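Local coordinates for PH1570-like domain-containing protein (Pyrococcus horikoshii, PDB 2HQ4) that is of unknown function, an archaeal protein of the Ph1570 family built as one long antiparallel sheet with helices packed against it, at residues Asn21-Glu26 against Lys41-Met46; Lys33-Asp38 against Leu142-Lys147; Leu86-Phe91 against Glu117-Lys122; Ile135-Gly140 against Lys156-Trp161. All coordinates share one frame; numbering follows the deposited sequence.

Contact 1 of 4, residues Asn21-Glu26 against Lys41-Met46; sequences NGFKDE and KVLLAM
Phe23 packs its ring against Leu43 and Met46, joining strand 22-25 to helix 40-55, a helix packed on one face of an antiparallel sheet. The axes of strand and helix run only 20° from parallel and come within 9.2 Å of each other, with no hydrogen bond between the two segments. The contact is mainly apolar. The CG of Phe23 sits between its backbone N and carbonyl carbon (chi1 73°), which carries the ring off the strand toward the helix. Ring atom CD1 of Phe23 meets CG of Leu43 at 3.8 Å, and Phe23 CE1 lies 3.7 Å from the carbonyl Leu43 O. Further round the ring, Met46 CB lies at the edge near the ring plane, 3.9 Å from Phe23 CE1, and the bend of Met46 at chi3 brings its CE close to Phe23 CZ. Val32 and Leu16, on the neighbouring strands, also touch Phe23, while Trp70 of helix 61-70 touches Leu43, so the layer is buried from several sides. The polar end of Asn21 bonds elsewhere, ND2 to the carbonyl of Phe34. At the start of the strand the backbone itself serves as a packing surface, the CD2 methyl of Leu43 resting 3.5 Å from Gly22 CA.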
# COMPACT_ATOMS: atom_id res chain seq x y z
N ASN A 21 0.52 -2.62 -10.57
CA ASN A 21 0.09 -1.73 -9.47
C ASN A 21 -0.17 -2.53 -8.20
O ASN A 21 -1.05 -2.17 -7.41
CB ASN A 21 -1.19 -0.93 -9.85
CG ASN A 21 -2.43 -1.83 -9.92
OD1 ASN A 21 -2.38 -2.98 -10.39
ND2 ASN A 21 -3.54 -1.32 -9.44
N GLY A 22 0.61 -3.59 -7.98
CA GLY A 22 0.39 -4.37 -6.74
C GLY A 22 1.30 -5.56 -6.60
O GLY A 22 2.17 -5.82 -7.45
N PHE A 23 1.11 -6.33 -5.52
CA PHE A 23 1.78 -7.62 -5.41
C PHE A 23 0.91 -8.61 -4.62
O PHE A 23 0.07 -8.19 -3.81
CB PHE A 23 3.23 -7.48 -4.86
CG PHE A 23 3.32 -7.15 -3.36
CD1 PHE A 23 3.59 -5.86 -2.94
CD2 PHE A 23 3.21 -8.18 -2.40
CE1 PHE A 23 3.70 -5.55 -1.54
CE2 PHE A 23 3.29 -7.90 -1.05
CZ PHE A 23 3.54 -6.59 -0.61
N LYS A 24 1.10 -9.90 -4.90
CA LYS A 24 0.40 -10.98 -4.25
C LYS A 24 1.42 -11.96 -3.67
O LYS A 24 2.17 -12.59 -4.43
CB LYS A 24 -0.47 -11.73 -5.25
CG LYS A 24 -1.28 -12.89 -4.63
CD LYS A 24 -2.11 -13.64 -5.69
CE LYS A 24 -2.99 -14.69 -4.99
NZ LYS A 24 -3.76 -15.51 -5.96
N ASP A 25 1.41 -12.11 -2.36
CA ASP A 25 2.34 -13.03 -1.71
C ASP A 25 1.56 -14.13 -1.00
O ASP A 25 0.90 -13.86 0.03
CB ASP A 25 3.22 -12.28 -0.73
CG ASP A 25 4.37 -13.12 -0.26
OD1 ASP A 25 4.10 -14.19 0.34
OD2 ASP A 25 5.53 -12.71 -0.46
N GLU A 26 1.64 -15.34 -1.53
CA GLU A 26 0.86 -16.47 -0.96
C GLU A 26 1.59 -17.19 0.21
O GLU A 26 0.98 -17.98 0.92
CB GLU A 26 0.48 -17.47 -2.05
CG GLU A 26 -0.34 -16.84 -3.15
CD GLU A 26 -0.95 -17.89 -4.08
OE1 GLU A 26 -0.19 -18.55 -4.79
OE2 GLU A 26 -2.19 -18.05 -4.11
N LYS A 41 7.18 2.50 -4.59
CA LYS A 41 8.24 2.41 -3.58
C LYS A 41 7.72 1.95 -2.19
O LYS A 41 8.44 1.33 -1.43
CB LYS A 41 9.00 3.75 -3.48
CG LYS A 41 9.91 4.07 -4.71
CD LYS A 41 10.75 5.33 -4.40
CE LYS A 41 11.51 5.84 -5.65
NZ LYS A 41 12.33 7.03 -5.26
N VAL A 42 6.49 2.31 -1.85
CA VAL A 42 5.86 1.73 -0.64
C VAL A 42 5.75 0.20 -0.79
O VAL A 42 6.10 -0.56 0.12
CB VAL A 42 4.44 2.35 -0.38
CG1 VAL A 42 3.78 1.69 0.86
CG2 VAL A 42 4.57 3.86 -0.19
N LEU A 43 5.34 -0.26 -1.97
CA LEU A 43 5.21 -1.70 -2.18
C LEU A 43 6.60 -2.39 -2.11
O LEU A 43 6.77 -3.46 -1.49
CB LEU A 43 4.46 -1.96 -3.49
CG LEU A 43 2.92 -2.11 -3.36
CD1 LEU A 43 2.24 -0.97 -2.59
CD2 LEU A 43 2.38 -2.24 -4.74
N LEU A 44 7.61 -1.74 -2.69
CA LEU A 44 9.00 -2.25 -2.61
C LEU A 44 9.47 -2.38 -1.18
O LEU A 44 10.08 -3.40 -0.79
CB LEU A 44 9.98 -1.31 -3.35
CG LEU A 44 9.84 -1.36 -4.85
CD1 LEU A 44 10.76 -0.26 -5.52
CD2 LEU A 44 10.27 -2.74 -5.28
N ALA A 45 9.19 -1.36 -0.37
CA ALA A 45 9.57 -1.41 1.04
C ALA A 45 8.84 -2.54 1.78
O ALA A 45 9.44 -3.22 2.63
CB ALA A 45 9.29 -0.06 1.70
N MET A 46 7.57 -2.76 1.46
CA MET A 46 6.81 -3.88 2.07
C MET A 46 7.44 -5.23 1.72
O MET A 46 7.49 -6.13 2.57
CB MET A 46 5.34 -3.85 1.58
CG MET A 46 4.49 -2.61 2.08
SD MET A 46 2.89 -2.41 1.24
CE MET A 46 2.03 -3.84 1.96

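Contact 2 of 4, residues Lys33-Asp38 against Leu142-Lys147; sequences KFYGND and LFIFNK
Ile144 sends CG1 between its backbone N and carbonyl carbon (chi1 62°) and then runs extended to CD1, which places that methyl where it meets both Lys33 and Tyr35 on the facing strand. Lys33 bends at chi3, and its CE comes 3.6 Å from Ile144 CD1. The ring of Tyr35 meets the same methyl: its CE2 is 3.8 Å from Ile144 CD1, with Ile144 CG1 level with the ring at its edge. The lysine thus gives its aliphatic part to the contact, while its NZ is hydrogen-bonded to the carbonyl of Tyr3. Leu142 lies on the same face, where Ile104 and Ile107 of helix 94-107 pack on it, Ile107 also touching Tyr35. The two strands, 30-36 and 141-145, are antiparallel neighbours in the middle of the sheet and join its N-terminal and C-terminal halves across more than a hundred residues of chain. Lys33 and Ile144 form a hydrogen-bonded pair, exchanging Lys33 N to Ile144 O at 2.9 Å and Ile144 N to Lys33 O at 2.8 Å. Tyr35 and Leu142 form a second such pair; Leu142 N reaches Tyr35 O almost straight, at 175°, whereas the bond from Tyr35 N to Leu142 O is more bent, at 144°. Phe34 and Phe143 make the non-hydrogen-bonded pair between them, and there Phe34 CA approaches Leu142 O at 3.1 Å in a CA-H...O contact. Their side chains point to the other face, against helix 40-55, where Phe34 CB and Phe143 CD1 touch loosely at 4.2 Å.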
# COMPACT_ATOMS: atom_id res chain seq x y z
N LYS A 33 -2.98 -3.67 -3.77
CA LYS A 33 -2.96 -2.94 -5.05
C LYS A 33 -3.15 -1.47 -4.72
O LYS A 33 -3.70 -1.13 -3.67
CB LYS A 33 -4.10 -3.44 -5.96
CG LYS A 33 -3.92 -4.86 -6.55
CD LYS A 33 -5.12 -5.38 -7.40
CE LYS A 33 -6.47 -5.30 -6.67
NZ LYS A 33 -7.69 -5.86 -7.45
N PHE A 34 -2.67 -0.57 -5.58
CA PHE A 34 -2.83 0.86 -5.31
C PHE A 34 -3.41 1.54 -6.52
O PHE A 34 -3.29 1.03 -7.65
CB PHE A 34 -1.49 1.52 -4.91
CG PHE A 34 -0.53 1.67 -6.04
CD1 PHE A 34 0.42 0.69 -6.29
CD2 PHE A 34 -0.56 2.83 -6.87
CE1 PHE A 34 1.35 0.80 -7.35
CE2 PHE A 34 0.33 2.93 -7.97
CZ PHE A 34 1.30 1.92 -8.18
N TYR A 35 -4.10 2.65 -6.26
CA TYR A 35 -4.81 3.46 -7.31
C TYR A 35 -4.48 4.91 -7.03
O TYR A 35 -4.21 5.27 -5.91
CB TYR A 35 -6.33 3.17 -7.25
CG TYR A 35 -6.53 1.72 -7.58
CD1 TYR A 35 -6.58 1.29 -8.90
CD2 TYR A 35 -6.55 0.75 -6.56
CE1 TYR A 35 -6.66 -0.06 -9.22
CE2 TYR A 35 -6.60 -0.62 -6.88
CZ TYR A 35 -6.70 -0.99 -8.20
OH TYR A 35 -6.77 -2.32 -8.53
N GLY A 36 -4.44 5.76 -8.05
CA GLY A 36 -4.20 7.15 -7.82
C GLY A 36 -2.74 7.45 -8.06
O GLY A 36 -2.18 6.97 -9.06
N ASN A 37 -2.11 8.20 -7.16
CA ASN A 37 -0.69 8.50 -7.34
C ASN A 37 0.22 7.26 -7.12
O ASN A 37 -0.20 6.31 -6.49
CB ASN A 37 -0.28 9.69 -6.49
CG ASN A 37 -0.90 11.03 -7.01
OD1 ASN A 37 -1.40 11.87 -6.23
ND2 ASN A 37 -0.88 11.19 -8.32
N ASP A 38 1.44 7.31 -7.66
CA ASP A 38 2.38 6.19 -7.66
C ASP A 38 2.70 5.76 -6.21
O ASP A 38 3.04 6.59 -5.37
CB ASP A 38 3.66 6.64 -8.38
CG ASP A 38 4.64 5.49 -8.66
OD1 ASP A 38 4.31 4.31 -8.48
OD2 ASP A 38 5.77 5.81 -9.05
N LEU A 142 -4.62 5.39 -2.97
CA LEU A 142 -5.58 4.51 -2.36
C LEU A 142 -5.04 3.07 -2.47
O LEU A 142 -4.81 2.54 -3.60
CB LEU A 142 -6.92 4.65 -3.09
CG LEU A 142 -7.97 3.62 -2.63
CD1 LEU A 142 -8.58 4.01 -1.23
CD2 LEU A 142 -9.01 3.54 -3.69
N PHE A 143 -4.81 2.46 -1.31
CA PHE A 143 -4.35 1.08 -1.23
C PHE A 143 -5.55 0.18 -0.94
O PHE A 143 -6.44 0.58 -0.16
CB PHE A 143 -3.39 0.93 -0.07
CG PHE A 143 -2.15 1.77 -0.20
CD1 PHE A 143 -0.96 1.20 -0.73
CD2 PHE A 143 -2.15 3.11 0.24
CE1 PHE A 143 0.23 1.99 -0.84
CE2 PHE A 143 -1.00 3.90 0.13
CZ PHE A 143 0.21 3.32 -0.42
N ILE A 144 -5.62 -0.98 -1.57
CA ILE A 144 -6.67 -1.95 -1.22
C ILE A 144 -5.89 -3.21 -0.90
O ILE A 144 -4.85 -3.47 -1.53
CB ILE A 144 -7.79 -2.14 -2.31
CG1 ILE A 144 -7.25 -2.66 -3.65
CG2 ILE A 144 -8.61 -0.76 -2.54
CD1 ILE A 144 -8.41 -3.06 -4.65
N PHE A 145 -6.35 -3.97 0.09
CA PHE A 145 -5.60 -5.11 0.56
C PHE A 145 -6.52 -6.23 1.08
O PHE A 145 -7.72 -5.98 1.30
CB PHE A 145 -4.54 -4.65 1.60
CG PHE A 145 -5.03 -3.58 2.59
CD1 PHE A 145 -5.72 -3.94 3.76
CD2 PHE A 145 -4.78 -2.22 2.34
CE1 PHE A 145 -6.17 -2.96 4.67
CE2 PHE A 145 -5.21 -1.23 3.19
CZ PHE A 145 -5.93 -1.60 4.39
N ASN A 146 -5.98 -7.43 1.32
CA ASN A 146 -6.86 -8.59 1.50
C ASN A 146 -7.28 -8.81 2.96
O ASN A 146 -8.25 -9.51 3.20
CB ASN A 146 -6.19 -9.89 0.97
CG ASN A 146 -4.92 -10.19 1.70
OD1 ASN A 146 -4.11 -9.28 1.91
ND2 ASN A 146 -4.74 -11.45 2.16
N LYS A 147 -6.57 -8.24 3.94
CA LYS A 147 -6.96 -8.42 5.35
C LYS A 147 -6.54 -7.20 6.16
O LYS A 147 -5.61 -6.50 5.74
CB LYS A 147 -6.39 -9.73 5.92
CG LYS A 147 -4.85 -9.79 5.94
CD LYS A 147 -4.32 -11.15 6.40
CE LYS A 147 -2.81 -11.08 6.44
NZ LYS A 147 -2.16 -12.28 7.04

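Contact 3 of 4, residues Leu86-Phe91 against Glu117-Lys122; sequences LKPIKF and EAKIYK
Pro88 and Tyr121 face each other as a non-hydrogen-bonded antiparallel pair where the short strand 87-88 joins the edge of the sheet beside strand 119-123. The close part of the contact is this backbone seam. Lys122 N donates to Lys87 O at 2.9 Å, and Ile89 N donates to Ile120 O at the same length. Tyr121 CD1 lies 3.5 Å from Pro88 N, and the aromatic ring crosses the pyrrolidine obliquely, its CE1 reaching toward Pro88 CB. With CG1 of Ile89 beside the backbone N (chi1 -57°), its chain leans over the seam and CD1 comes 3.6 Å from Lys122 CB. Ile120 faces inward, where Tyr127 and Ala129 of the next strand and Thr92 and Ile115 of nearby loops touch it. The outer side is looser and wet. Leu86 lies loosely against Tyr121 and Lys122, and the tips of Lys87 and Lys122 lead away from the partner segment. Water bridges Ile89 O to the backbone of Ile120: one molecule donates to Ile120 O at 2.8 Å and to Ile89 O, and accepts from Lys119 NZ; a second accepts from Ile120 N and donates weakly to Ile89 O. Lys119 NZ also passes 3.6 Å from Pro88 CB. Proline has no N-H to give, and Lys87 N is buried here with no partner in the model. The pairing therefore rests on few direct bonds, with solvent bridging Ile89 and Ile120, consistent with a short strand held at the sheet's margin.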
# COMPACT_ATOMS: atom_id res chain seq x y z
N LEU A 86 0.75 9.67 15.44
CA LEU A 86 -0.46 10.20 14.76
C LEU A 86 -1.92 10.03 15.26
O LEU A 86 -2.25 9.14 16.06
CB LEU A 86 -0.31 10.04 13.24
CG LEU A 86 0.76 11.03 12.76
CD1 LEU A 86 2.20 10.49 12.86
CD2 LEU A 86 0.48 11.47 11.38
N LYS A 87 -2.78 10.90 14.74
CA LYS A 87 -3.87 11.51 15.53
C LYS A 87 -5.30 11.31 15.04
O LYS A 87 -5.74 11.96 14.08
CB LYS A 87 -3.60 13.01 15.68
CG LYS A 87 -2.16 13.35 16.06
CD LYS A 87 -2.02 14.84 16.36
CE LYS A 87 -0.61 15.19 16.81
NZ LYS A 87 -0.60 16.53 17.50
N PRO A 88 -6.04 10.41 15.72
CA PRO A 88 -7.42 10.06 15.39
C PRO A 88 -8.39 11.23 15.56
O PRO A 88 -8.22 12.05 16.46
CB PRO A 88 -7.75 8.92 16.35
CG PRO A 88 -6.75 9.02 17.44
CD PRO A 88 -5.52 9.62 16.85
N ILE A 89 -9.37 11.32 14.67
CA ILE A 89 -10.41 12.34 14.74
C ILE A 89 -11.60 11.73 15.46
O ILE A 89 -12.09 10.65 15.10
CB ILE A 89 -10.80 12.89 13.33
CG1 ILE A 89 -9.59 13.46 12.60
CG2 ILE A 89 -11.88 13.97 13.44
CD1 ILE A 89 -8.90 14.61 13.33
N LYS A 90 -12.05 12.40 16.52
CA LYS A 90 -13.14 11.88 17.34
C LYS A 90 -14.45 11.98 16.59
O LYS A 90 -15.27 11.07 16.66
CB LYS A 90 -13.21 12.60 18.70
CG LYS A 90 -12.00 12.39 19.63
CD LYS A 90 -11.63 10.91 19.77
CE LYS A 90 -10.24 10.73 20.41
NZ LYS A 90 -9.16 11.46 19.67
N PHE A 91 -14.63 13.10 15.88
CA PHE A 91 -15.79 13.35 15.03
C PHE A 91 -15.37 14.13 13.80
O PHE A 91 -14.80 15.22 13.91
CB PHE A 91 -16.86 14.13 15.80
CG PHE A 91 -17.99 14.64 14.94
CD1 PHE A 91 -19.06 13.79 14.59
CD2 PHE A 91 -18.01 15.97 14.50
CE1 PHE A 91 -20.12 14.26 13.80
CE2 PHE A 91 -19.07 16.45 13.70
CZ PHE A 91 -20.13 15.59 13.36
N GLU A 117 -16.99 4.29 6.72
CA GLU A 117 -16.60 3.11 7.48
C GLU A 117 -15.14 3.14 7.95
O GLU A 117 -14.70 2.26 8.70
CB GLU A 117 -16.86 1.87 6.64
CG GLU A 117 -18.33 1.69 6.25
CD GLU A 117 -18.58 0.39 5.54
OE1 GLU A 117 -18.11 0.23 4.37
OE2 GLU A 117 -19.24 -0.48 6.15
N ALA A 118 -14.39 4.15 7.52
CA ALA A 118 -12.97 4.24 7.85
C ALA A 118 -12.70 4.94 9.18
O ALA A 118 -13.49 5.78 9.63
CB ALA A 118 -12.20 4.93 6.73
N LYS A 119 -11.56 4.63 9.77
CA LYS A 119 -11.04 5.46 10.83
C LYS A 119 -10.25 6.65 10.22
O LYS A 119 -9.41 6.46 9.32
CB LYS A 119 -10.20 4.62 11.76
CG LYS A 119 -9.90 5.29 13.06
CD LYS A 119 -9.61 4.27 14.13
CE LYS A 119 -8.77 4.89 15.24
NZ LYS A 119 -9.59 5.89 15.98
N ILE A 120 -10.55 7.87 10.69
CA ILE A 120 -9.95 9.06 10.10
C ILE A 120 -8.92 9.66 11.03
O ILE A 120 -9.16 9.77 12.25
CB ILE A 120 -11.04 10.15 9.73
CG1 ILE A 120 -12.23 9.54 8.97
CG2 ILE A 120 -10.40 11.31 8.97
CD1 ILE A 120 -11.89 8.82 7.62
N TYR A 121 -7.77 10.03 10.46
CA TYR A 121 -6.71 10.65 11.23
C TYR A 121 -6.29 11.97 10.59
O TYR A 121 -6.31 12.10 9.35
CB TYR A 121 -5.47 9.75 11.35
CG TYR A 121 -5.70 8.35 11.90
CD1 TYR A 121 -5.40 8.04 13.24
CD2 TYR A 121 -6.18 7.33 11.07
CE1 TYR A 121 -5.57 6.74 13.74
CE2 TYR A 121 -6.38 6.04 11.55
CZ TYR A 121 -6.08 5.75 12.88
OH TYR A 121 -6.26 4.46 13.30
N LYS A 122 -5.93 12.95 11.40
CA LYS A 122 -5.36 14.18 10.85
C LYS A 122 -3.83 14.10 10.87
O LYS A 122 -3.22 13.75 11.88
CB LYS A 122 -5.87 15.43 11.58
CG LYS A 122 -5.66 16.74 10.78
CD LYS A 122 -6.14 18.00 11.52
CE LYS A 122 -7.65 18.21 11.40
NZ LYS A 122 -8.09 19.58 11.83
O HOH W 1 -12.62 8.33 12.67
O HOH W 2 -10.30 8.28 14.33

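Contact 4 of 4, residues Ile135-Gly140 against Lys156-Trp161; sequences ILDPRG and KYIWKW
Arg139 stretches from a tight turn to the last residues of the chain. Its CB points toward the C-terminal segment, and the chain runs extended from CG to NE (chi2 176°, chi3 180°). CD passes 3.7 Å from Ile158 O, and NE, beyond it, forms a salt bridge with Glu125. CZ lies 3.5 Å from Trp159 O, while Trp159 CA sits over one face of the guanidinium. At the tip, NH1 approaches Trp161 O, near the guanidinium plane, to 2.7 Å, a hydrogen bond that its bent angle of 130° makes weak. The residue projects from a type I beta turn, Asp137 to Gly140, which links strands 134-136 and 141-145 as a hairpin. Within it Asp137 OD1 accepts from Arg139 N at 2.7 Å, an Asx turn, with the donor lying above the carboxylate plane. Asp137 OD2 forms a salt bridge with Arg141 and also passes 3.8 Å from Ile158 CG2. Ile158 slides alongside the aspartate and reaches Phe143 and Leu128 of the sheet. Beside it, the indole of Trp159 turns back to the hairpin and takes Pro138 at its edge, CH2 of Trp159 lying 3.6 Å from Pro138 CG.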
# COMPACT_ATOMS: atom_id res chain seq x y z
N ILE A 135 -6.79 1.94 2.47
CA ILE A 135 -6.26 3.17 3.03
C ILE A 135 -6.26 4.27 1.96
O ILE A 135 -5.83 4.04 0.81
CB ILE A 135 -4.81 3.01 3.52
CG1 ILE A 135 -4.76 2.12 4.77
CG2 ILE A 135 -4.12 4.42 3.82
CD1 ILE A 135 -3.32 1.71 5.05
N LEU A 136 -6.78 5.44 2.34
CA LEU A 136 -6.65 6.60 1.46
C LEU A 136 -5.69 7.52 2.18
O LEU A 136 -5.97 7.93 3.31
CB LEU A 136 -8.01 7.32 1.30
CG LEU A 136 -7.94 8.68 0.55
CD1 LEU A 136 -7.46 8.48 -0.89
CD2 LEU A 136 -9.30 9.39 0.54
N ASP A 137 -4.55 7.84 1.57
CA ASP A 137 -3.58 8.73 2.21
C ASP A 137 -3.63 10.14 1.60
O ASP A 137 -4.20 10.33 0.54
CB ASP A 137 -2.16 8.12 2.24
CG ASP A 137 -1.43 8.18 0.88
OD1 ASP A 137 -1.70 9.08 0.05
OD2 ASP A 137 -0.54 7.34 0.68
N PRO A 138 -3.12 11.13 2.34
CA PRO A 138 -3.16 12.48 1.83
C PRO A 138 -2.17 12.80 0.72
O PRO A 138 -2.12 13.94 0.30
CB PRO A 138 -2.90 13.33 3.08
CG PRO A 138 -2.11 12.48 3.96
CD PRO A 138 -2.56 11.06 3.70
N ARG A 139 -1.45 11.79 0.21
CA ARG A 139 -0.63 11.95 -0.98
C ARG A 139 -1.34 11.48 -2.22
O ARG A 139 -0.76 11.44 -3.32
CB ARG A 139 0.69 11.22 -0.79
CG ARG A 139 1.57 11.98 0.13
CD ARG A 139 2.89 11.28 0.48
NE ARG A 139 3.62 12.16 1.38
CZ ARG A 139 4.93 12.08 1.62
NH1 ARG A 139 5.65 11.18 1.01
NH2 ARG A 139 5.52 12.94 2.42
N GLY A 140 -2.62 11.19 -2.05
CA GLY A 140 -3.46 10.83 -3.17
C GLY A 140 -3.41 9.40 -3.67
O GLY A 140 -3.63 9.13 -4.86
N LYS A 156 3.52 2.20 7.68
CA LYS A 156 4.94 2.36 8.05
C LYS A 156 5.74 3.16 7.00
O LYS A 156 6.74 3.82 7.32
CB LYS A 156 5.55 0.98 8.27
CG LYS A 156 7.05 0.96 8.50
CD LYS A 156 7.55 -0.45 8.82
CE LYS A 156 6.63 -1.16 9.80
NZ LYS A 156 7.18 -2.50 10.13
N TYR A 157 5.29 3.11 5.75
CA TYR A 157 6.09 3.60 4.62
C TYR A 157 5.45 4.70 3.81
O TYR A 157 6.08 5.22 2.86
CB TYR A 157 6.46 2.45 3.69
CG TYR A 157 7.31 1.42 4.37
CD1 TYR A 157 8.57 1.76 4.87
CD2 TYR A 157 6.88 0.11 4.49
CE1 TYR A 157 9.37 0.80 5.49
CE2 TYR A 157 7.66 -0.86 5.11
CZ TYR A 157 8.89 -0.50 5.61
OH TYR A 157 9.66 -1.46 6.21
N ILE A 158 4.22 5.08 4.15
CA ILE A 158 3.52 6.03 3.26
C ILE A 158 4.01 7.44 3.37
O ILE A 158 3.60 8.31 2.57
CB ILE A 158 1.98 6.07 3.45
CG1 ILE A 158 1.60 6.40 4.90
CG2 ILE A 158 1.32 4.83 2.85
CD1 ILE A 158 0.07 6.61 5.09
N TRP A 159 4.85 7.71 4.37
CA TRP A 159 5.34 9.08 4.57
C TRP A 159 6.67 9.30 3.92
O TRP A 159 7.11 10.44 3.80
CB TRP A 159 5.41 9.42 6.06
CG TRP A 159 4.10 9.29 6.66
CD1 TRP A 159 3.72 8.38 7.60
CD2 TRP A 159 2.92 10.05 6.33
NE1 TRP A 159 2.38 8.54 7.89
CE2 TRP A 159 1.87 9.56 7.13
CE3 TRP A 159 2.66 11.11 5.44
CZ2 TRP A 159 0.57 10.08 7.07
CZ3 TRP A 159 1.36 11.64 5.37
CH2 TRP A 159 0.34 11.13 6.20
N LYS A 160 7.32 8.20 3.54
CA LYS A 160 8.67 8.21 3.01
C LYS A 160 8.80 8.46 1.49
O LYS A 160 9.89 8.81 1.03
CB LYS A 160 9.38 6.90 3.38
CG LYS A 160 10.26 6.95 4.61
CD LYS A 160 11.64 6.34 4.29
CE LYS A 160 12.49 6.04 5.54
NZ LYS A 160 11.83 5.05 6.45
N TRP A 161 7.73 8.30 0.71
CA TRP A 161 7.89 8.33 -0.77
C TRP A 161 6.78 8.94 -1.67
O TRP A 161 5.92 9.72 -1.24
CB TRP A 161 8.28 6.91 -1.25
CG TRP A 161 9.62 6.43 -0.71
CD1 TRP A 161 10.85 6.94 -1.02
CD2 TRP A 161 9.85 5.35 0.21
NE1 TRP A 161 11.84 6.26 -0.34
CE2 TRP A 161 11.25 5.28 0.42
CE3 TRP A 161 9.02 4.45 0.88
CZ2 TRP A 161 11.83 4.33 1.27
CZ3 TRP A 161 9.59 3.51 1.73
CH2 TRP A 161 10.99 3.46 1.91

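How the contacts relate
All four contacts reach the same antiparallel sheet, but at different depths. Contacts 1 and 2 are buried and adjoin through neighbouring strands 22-25 and 30-36: Asn21 O probably accepts a hydrogen bond from Phe34 N, and Leu43 packs on Phe34. Contact 1 is largely apolar, whereas contact 2 is chiefly backbone hydrogen bonding. Contact 4, partly buried, continues from contact 2 through a probable hydrogen bond from Phe143 N to Ile135 O in the next strand pair, and its C-terminal tail also packs on helix 40-55 of contact 1, Tyr157 and Trp161 both touching Ala45. Contact 3 stands apart at the surface, its centre about 25 Å from that of contact 1, and adds water to its strand pairing.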